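Side-chain contacts in flavin prenyltransferase UbiX (Methanocaldococcus jannaschii, PDB 6M8V), which probably catalyses the metal-independent transfer of a dimethylallyl group from dimethylallyl phosphate to reduced FMN, making the prenylated flavin cofactor of UbiD decarboxylases: residues A[74-79]-A[106-111]; A[95-98]-A[102-105]. All coordinates share one frame; numbering follows the deposited sequence.

Interaction 1. Residues A[74-79]-A[106-111]; sequences NKFDAV and DIALKE. With PO4 (phosphate ion), chain C.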
loop_
_atom_site.group_PDB
_atom_site.type_symbol
_atom_site.label_atom_id
_atom_site.label_comp_id
_atom_site.label_asym_id
_atom_site.label_seq_id
_atom_site.Cartn_x
_atom_site.Cartn_y
_atom_site.Cartn_z
ATOM N N ASN A 74 28.812 -21.185 -6.345
ATOM C CA ASN A 74 28.550 -22.614 -6.436
ATOM C C ASN A 74 27.071 -22.852 -6.733
ATOM O O ASN A 74 26.207 -22.031 -6.415
ATOM C CB ASN A 74 28.967 -23.321 -5.145
ATOM C CG ASN A 74 30.447 -23.152 -4.845
ATOM O OD1 ASN A 74 31.282 -23.248 -5.741
ATOM N ND2 ASN A 74 30.778 -22.895 -3.583
ATOM N N LYS A 75 26.782 -23.994 -7.350
ATOM C CA LYS A 75 25.475 -24.208 -7.951
ATOM C C LYS A 75 24.720 -25.352 -7.281
ATOM O O LYS A 75 25.317 -26.285 -6.736
ATOM C CB LYS A 75 25.616 -24.469 -9.454
ATOM C CG LYS A 75 26.416 -23.384 -10.167
ATOM C CD LYS A 75 26.060 -23.290 -11.638
ATOM C CE LYS A 75 25.593 -21.887 -11.999
ATOM N NZ LYS A 75 24.518 -21.901 -13.035
ATOM N N PHE A 76 23.392 -25.238 -7.303
ATOM C CA PHE A 76 22.491 -26.312 -6.915
ATOM C C PHE A 76 21.179 -26.116 -7.658
ATOM O O PHE A 76 20.932 -25.064 -8.256
ATOM C CB PHE A 76 22.270 -26.367 -5.395
ATOM C CG PHE A 76 21.785 -25.072 -4.787
ATOM C CD1 PHE A 76 20.453 -24.690 -4.885
ATOM C CD2 PHE A 76 22.661 -24.256 -4.085
ATOM C CE1 PHE A 76 20.011 -23.505 -4.315
ATOM C CE2 PHE A 76 22.224 -23.073 -3.508
ATOM C CZ PHE A 76 20.901 -22.697 -3.622
ATOM N N ASP A 77 20.332 -27.142 -7.618
ATOM C CA ASP A 77 19.074 -27.106 -8.353
ATOM C C ASP A 77 17.876 -26.714 -7.500
ATOM O O ASP A 77 16.981 -26.025 -8.001
ATOM C CB ASP A 77 18.805 -28.469 -9.001
ATOM C CG ASP A 77 19.791 -28.788 -10.105
ATOM O OD1 ASP A 77 19.955 -27.947 -11.013
ATOM O OD2 ASP A 77 20.408 -29.873 -10.057
ATOM N N ALA A 78 17.832 -27.126 -6.234
ATOM C CA ALA A 78 16.648 -26.880 -5.424
ATOM C C ALA A 78 17.006 -26.936 -3.949
ATOM O O ALA A 78 17.939 -27.637 -3.543
ATOM C CB ALA A 78 15.540 -27.894 -5.733
ATOM N N VAL A 79 16.244 -26.188 -3.157
ATOM C CA VAL A 79 16.319 -26.212 -1.703
ATOM C C VAL A 79 14.967 -26.656 -1.173
ATOM O O VAL A 79 13.925 -26.199 -1.654
ATOM C CB VAL A 79 16.690 -24.830 -1.125
ATOM C CG1 VAL A 79 16.839 -24.907 0.386
ATOM C CG2 VAL A 79 17.957 -24.327 -1.763
ATOM N N ASP A 106 18.461 -17.696 0.757
ATOM C CA ASP A 106 18.655 -16.374 0.169
ATOM C C ASP A 106 19.409 -16.472 -1.153
ATOM O O ASP A 106 19.124 -15.727 -2.100
ATOM C CB ASP A 106 19.397 -15.471 1.160
ATOM C CG ASP A 106 19.239 -13.992 0.846
ATOM O OD1 ASP A 106 18.093 -13.531 0.625
ATOM O OD2 ASP A 106 20.267 -13.279 0.829
ATOM N N ILE A 107 20.366 -17.398 -1.235
ATOM C CA ILE A 107 21.083 -17.646 -2.481
ATOM C C ILE A 107 20.127 -18.169 -3.544
ATOM O O ILE A 107 20.145 -17.724 -4.699
ATOM C CB ILE A 107 22.245 -18.628 -2.239
ATOM C CG1 ILE A 107 23.408 -17.924 -1.534
ATOM C CG2 ILE A 107 22.690 -19.280 -3.547
ATOM C CD1 ILE A 107 24.472 -18.881 -1.006
ATOM N N ALA A 108 19.282 -19.129 -3.167
ATOM C CA ALA A 108 18.309 -19.665 -4.112
ATOM C C ALA A 108 17.446 -18.559 -4.698
ATOM O O ALA A 108 17.130 -18.577 -5.896
ATOM C CB ALA A 108 17.442 -20.725 -3.429
ATOM N N LEU A 109 17.070 -17.572 -3.877
ATOM C CA LEU A 109 16.207 -16.505 -4.374
ATOM C C LEU A 109 16.968 -15.563 -5.302
ATOM O O LEU A 109 16.445 -15.166 -6.349
ATOM C CB LEU A 109 15.580 -15.738 -3.204
ATOM C CG LEU A 109 14.515 -16.491 -2.384
ATOM C CD1 LEU A 109 14.212 -15.800 -1.054
ATOM C CD2 LEU A 109 13.225 -16.673 -3.182
ATOM N N LYS A 110 18.200 -15.190 -4.948
ATOM C CA LYS A 110 18.932 -14.280 -5.826
ATOM C C LYS A 110 19.388 -14.977 -7.106
ATOM O O LYS A 110 19.411 -14.347 -8.167
ATOM C CB LYS A 110 20.119 -13.649 -5.091
ATOM C CG LYS A 110 21.359 -14.531 -4.929
ATOM C CD LYS A 110 22.300 -13.942 -3.873
ATOM C CE LYS A 110 23.627 -14.691 -3.785
ATOM N NZ LYS A 110 24.525 -14.398 -4.936
ATOM N N GLU A 111 19.728 -16.265 -7.041
ATOM C CA GLU A 111 20.144 -17.005 -8.228
ATOM C C GLU A 111 18.969 -17.628 -8.972
ATOM O O GLU A 111 19.185 -18.320 -9.973
ATOM C CB GLU A 111 21.156 -18.097 -7.856
ATOM C CG GLU A 111 22.376 -17.609 -7.068
ATOM C CD GLU A 111 23.320 -16.735 -7.887
ATOM O OE1 GLU A 111 23.357 -16.882 -9.126
ATOM O OE2 GLU A 111 24.040 -15.907 -7.288
HETATM P P PO4 C . 28.414 -14.781 -3.541
HETATM O O1 PO4 C . 29.193 -15.699 -2.626
HETATM O O2 PO4 C . 29.239 -14.427 -4.758
HETATM O O3 PO4 C . 27.146 -15.468 -3.995
HETATM O O4 PO4 C . 28.072 -13.522 -2.777
#
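K110 NZ is gripped by several groups, and it sits one turn beyond I107, which with A108 receives the ring of F76. Its helix belongs to the β-α-β crossover that joins strand 78-84 to strand 114-119 in a Rossmann-like parallel sheet, and the contact packs the end of that helix against the start of strand 78-84. Within segment 106-111, NZ makes a salt bridge of 2.8 Å to E111 OE2, meeting the anti lone pair of that oxygen. It donates a second bond, of 3.0 Å, to O3 of the phosphate ion, and E121 of the second subunit supplies another carboxylate. The K110 chain runs extended until its last torsion (chi4 74°), where it bends to bring NZ to these anions. E111 OE2 also pairs with R166 of the third subunit, a predicted ligand of dimethylallyl phosphate, as is Y150 of that subunit, which bonds the phosphate ion. The ion therefore probably marks the substrate phosphate site, and the positive charge of K110 would favour an anion there.

Away from this charged cluster the contact is apolar. F76 CG is tucked between the backbone N and carbonyl carbon (chi1 55°), and the far end of the ring reaches the helix. I107 CG2 comes obliquely to F76 CE2 at 3.8 Å, whereas A108 CB meets the ring at its edge, near the plane, 3.9 Å from CE1. The guanidinium of R113 adds a cation-pi contact to the same ring. One residue into the strand, V79 points its side chain at the helix, and its CG2 methyl, the branch beside the backbone N, rests 4.0 Å from A108 CB.

Interaction 2. Residues A[95-98]-A[102-105]; sequences GYSA and VRVC. With FMN (flavin mononucleotide), chain B; PO4 (phosphate ion), chain C.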
loop_
_atom_site.group_PDB
_atom_site.type_symbol
_atom_site.label_atom_id
_atom_site.label_comp_id
_atom_site.label_asym_id
_atom_site.label_seq_id
_atom_site.Cartn_x
_atom_site.Cartn_y
_atom_site.Cartn_z
ATOM N N GLY A 95 15.310 -12.094 5.050
ATOM C CA GLY A 95 16.682 -12.102 4.585
ATOM C C GLY A 95 17.742 -12.206 5.662
ATOM O O GLY A 95 18.904 -11.883 5.403
ATOM N N TYR A 96 17.381 -12.652 6.867
ATOM C CA TYR A 96 18.311 -12.671 8.000
ATOM C C TYR A 96 19.113 -13.968 7.947
ATOM O O TYR A 96 18.885 -14.915 8.700
ATOM C CB TYR A 96 17.560 -12.525 9.317
ATOM C CG TYR A 96 18.471 -12.340 10.510
ATOM C CD1 TYR A 96 19.343 -11.261 10.579
ATOM C CD2 TYR A 96 18.459 -13.246 11.567
ATOM C CE1 TYR A 96 20.181 -11.088 11.665
ATOM C CE2 TYR A 96 19.294 -13.079 12.663
ATOM C CZ TYR A 96 20.155 -12.001 12.701
ATOM O OH TYR A 96 20.989 -11.824 13.781
ATOM N N SER A 97 20.072 -14.006 7.024
ATOM C CA SER A 97 20.845 -15.220 6.777
ATOM C C SER A 97 21.946 -15.346 7.833
ATOM O O SER A 97 23.138 -15.210 7.559
ATOM C CB SER A 97 21.408 -15.204 5.363
ATOM O OG SER A 97 21.958 -13.936 5.049
ATOM N N ALA A 98 21.519 -15.625 9.068
ATOM C CA ALA A 98 22.447 -15.777 10.183
ATOM C C ALA A 98 22.976 -17.196 10.338
ATOM O O ALA A 98 23.822 -17.429 11.208
ATOM C CB ALA A 98 21.791 -15.343 11.499
ATOM N N VAL A 102 19.393 -20.425 6.068
ATOM C CA VAL A 102 18.802 -19.209 5.518
ATOM C C VAL A 102 19.692 -18.628 4.427
ATOM O O VAL A 102 19.198 -18.059 3.446
ATOM C CB VAL A 102 18.535 -18.194 6.650
ATOM C CG1 VAL A 102 17.793 -16.953 6.121
ATOM C CG2 VAL A 102 17.750 -18.851 7.755
ATOM N N ARG A 103 21.011 -18.778 4.559
ATOM C CA ARG A 103 21.909 -18.265 3.531
ATOM C C ARG A 103 21.681 -18.972 2.196
ATOM O O ARG A 103 21.645 -18.317 1.146
ATOM C CB ARG A 103 23.365 -18.397 3.991
ATOM C CG ARG A 103 24.410 -18.105 2.914
ATOM C CD ARG A 103 24.346 -16.662 2.386
ATOM N NE ARG A 103 25.430 -16.406 1.436
ATOM C CZ ARG A 103 25.539 -15.320 0.674
ATOM N NH1 ARG A 103 24.629 -14.361 0.740
ATOM N NH2 ARG A 103 26.568 -15.189 -0.160
ATOM N N VAL A 104 21.495 -20.301 2.208
ATOM C CA VAL A 104 21.270 -20.992 0.936
ATOM C C VAL A 104 19.866 -20.726 0.402
ATOM O O VAL A 104 19.644 -20.769 -0.814
ATOM C CB VAL A 104 21.554 -22.508 1.042
ATOM C CG1 VAL A 104 22.987 -22.767 1.519
ATOM C CG2 VAL A 104 20.545 -23.210 1.929
ATOM N N CYS A 105 18.892 -20.447 1.279
ATOM C CA CYS A 105 17.597 -19.982 0.782
ATOM C C CYS A 105 17.725 -18.617 0.125
ATOM O O CYS A 105 17.161 -18.386 -0.949
ATOM C CB CYS A 105 16.566 -19.925 1.908
ATOM S SG CYS A 105 16.121 -21.533 2.567
HETATM N N1 FMN B . 27.051 -12.712 2.789
HETATM C C2 FMN B . 26.675 -11.648 1.996
HETATM O O2 FMN B . 25.570 -11.168 2.185
HETATM N N3 FMN B . 27.511 -11.133 1.012
HETATM C C4 FMN B . 28.764 -11.707 0.840
HETATM O O4 FMN B . 29.565 -11.298 -0.006
HETATM C C4A FMN B . 29.143 -12.777 1.638
HETATM N N5 FMN B . 30.383 -13.327 1.441
HETATM C C5A FMN B . 30.781 -14.384 2.219
HETATM C C6 FMN B . 32.037 -14.918 2.002
HETATM C C7 FMN B . 32.461 -15.985 2.770
HETATM C C7M FMN B . 33.821 -16.550 2.529
HETATM C C8 FMN B . 31.636 -16.516 3.752
HETATM C C8M FMN B . 32.124 -17.669 4.573
HETATM C C9 FMN B . 30.371 -15.979 3.972
HETATM C C9A FMN B . 29.941 -14.906 3.201
HETATM N N10 FMN B . 28.689 -14.352 3.406
HETATM C C10 FMN B . 28.291 -13.287 2.615
HETATM C "C1'" FMN B . 27.765 -14.916 4.455
HETATM C "C2'" FMN B . 27.704 -14.052 5.709
HETATM O "O2'" FMN B . 28.978 -13.994 6.311
HETATM C "C3'" FMN B . 26.712 -14.601 6.724
HETATM O "O3'" FMN B . 25.393 -14.293 6.323
HETATM C "C4'" FMN B . 27.004 -14.067 8.126
HETATM O "O4'" FMN B . 26.042 -14.569 9.024
HETATM C "C5'" FMN B . 27.029 -12.544 8.212
HETATM O "O5'" FMN B . 27.074 -12.169 9.576
HETATM P P FMN B . 27.590 -10.713 10.048
HETATM O O1P FMN B . 29.044 -10.574 9.698
HETATM O O2P FMN B . 26.808 -9.662 9.297
HETATM O O3P FMN B . 27.379 -10.553 11.533
HETATM P P PO4 C . 28.414 -14.781 -3.541
HETATM O O1 PO4 C . 29.193 -15.699 -2.626
HETATM O O2 PO4 C . 29.239 -14.427 -4.758
HETATM O O3 PO4 C . 27.146 -15.468 -3.995
HETATM O O4 PO4 C . 28.072 -13.522 -2.777
HETATM O O HOH W 1 22.344 -14.099 2.355
#
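S97 packs its CB on the backbone of R103, 3.6 Å from R103 CA, while its own backbone rides over V102. The valine supplies the apolar half of the contact: V102 CG1, anti to the backbone N (chi1 -175°), lies 3.6 Å from S97 CA and 3.5 Å from Y96 O. No hydrogen bond links the two segments directly. A single water does so instead, 2.7 Å from S97 OG and accepting from R103 NH1 at 2.8 Å.

The compact path of the loop makes this fit possible. G95 ends helix 86-94 in a Schellman motif, and Y96 and S97 then form the centres of two successive inverse gamma turns, which fold the chain back over the first turn of helix 100-110. They also present S97 O to the flavin mononucleotide, whose other ligands come largely from the second subunit; S97 O accepts a bond of 2.7 Å from FMN O3' and a weak one from O4'. Pointing away from the helix at CB, Y96 packs its ring edge-to-face on Y96 of the second and of the fourth subunit.

R103 leaves the helix with a bend at chi2 (62°) that carries its guanidinium to the isoalloxazine. FMN N1 lies over one face of the group, offset toward its rim and 3.6 Å from NH1, where the positive charge may help to stabilise negative charge on the reduced flavin. R103 NE bonds to A70 O and NH1 forms a salt bridge with E121 of the second subunit, which together should help to fix the orientation of the plane. At the guanidinium edge, R103 NH2 reaches O4 of the phosphate ion by a weak bond of 3.4 Å.

In the fold
Helix 100-110 serves both contacts, its first turn in interaction 2 and its last in interaction 1, with centres 11 Å apart on the same side of the chain's centre. In chain order 74-79 comes first, then 95-98, 102-105 and 106-111, so interaction 2 is a local contact within the longer connection that interaction 1 spans. The two meet where F76 CZ packs on V104 O, 3.6 Å away, and where V79 CG1 approaches C105 SG. The helix thus packs on strand 78-84, and from its first turn R103 reaches out to the flavin; both contacts touch the same phosphate ion and the second subunit, consistent with a place for this helix at an active site shared between subunits.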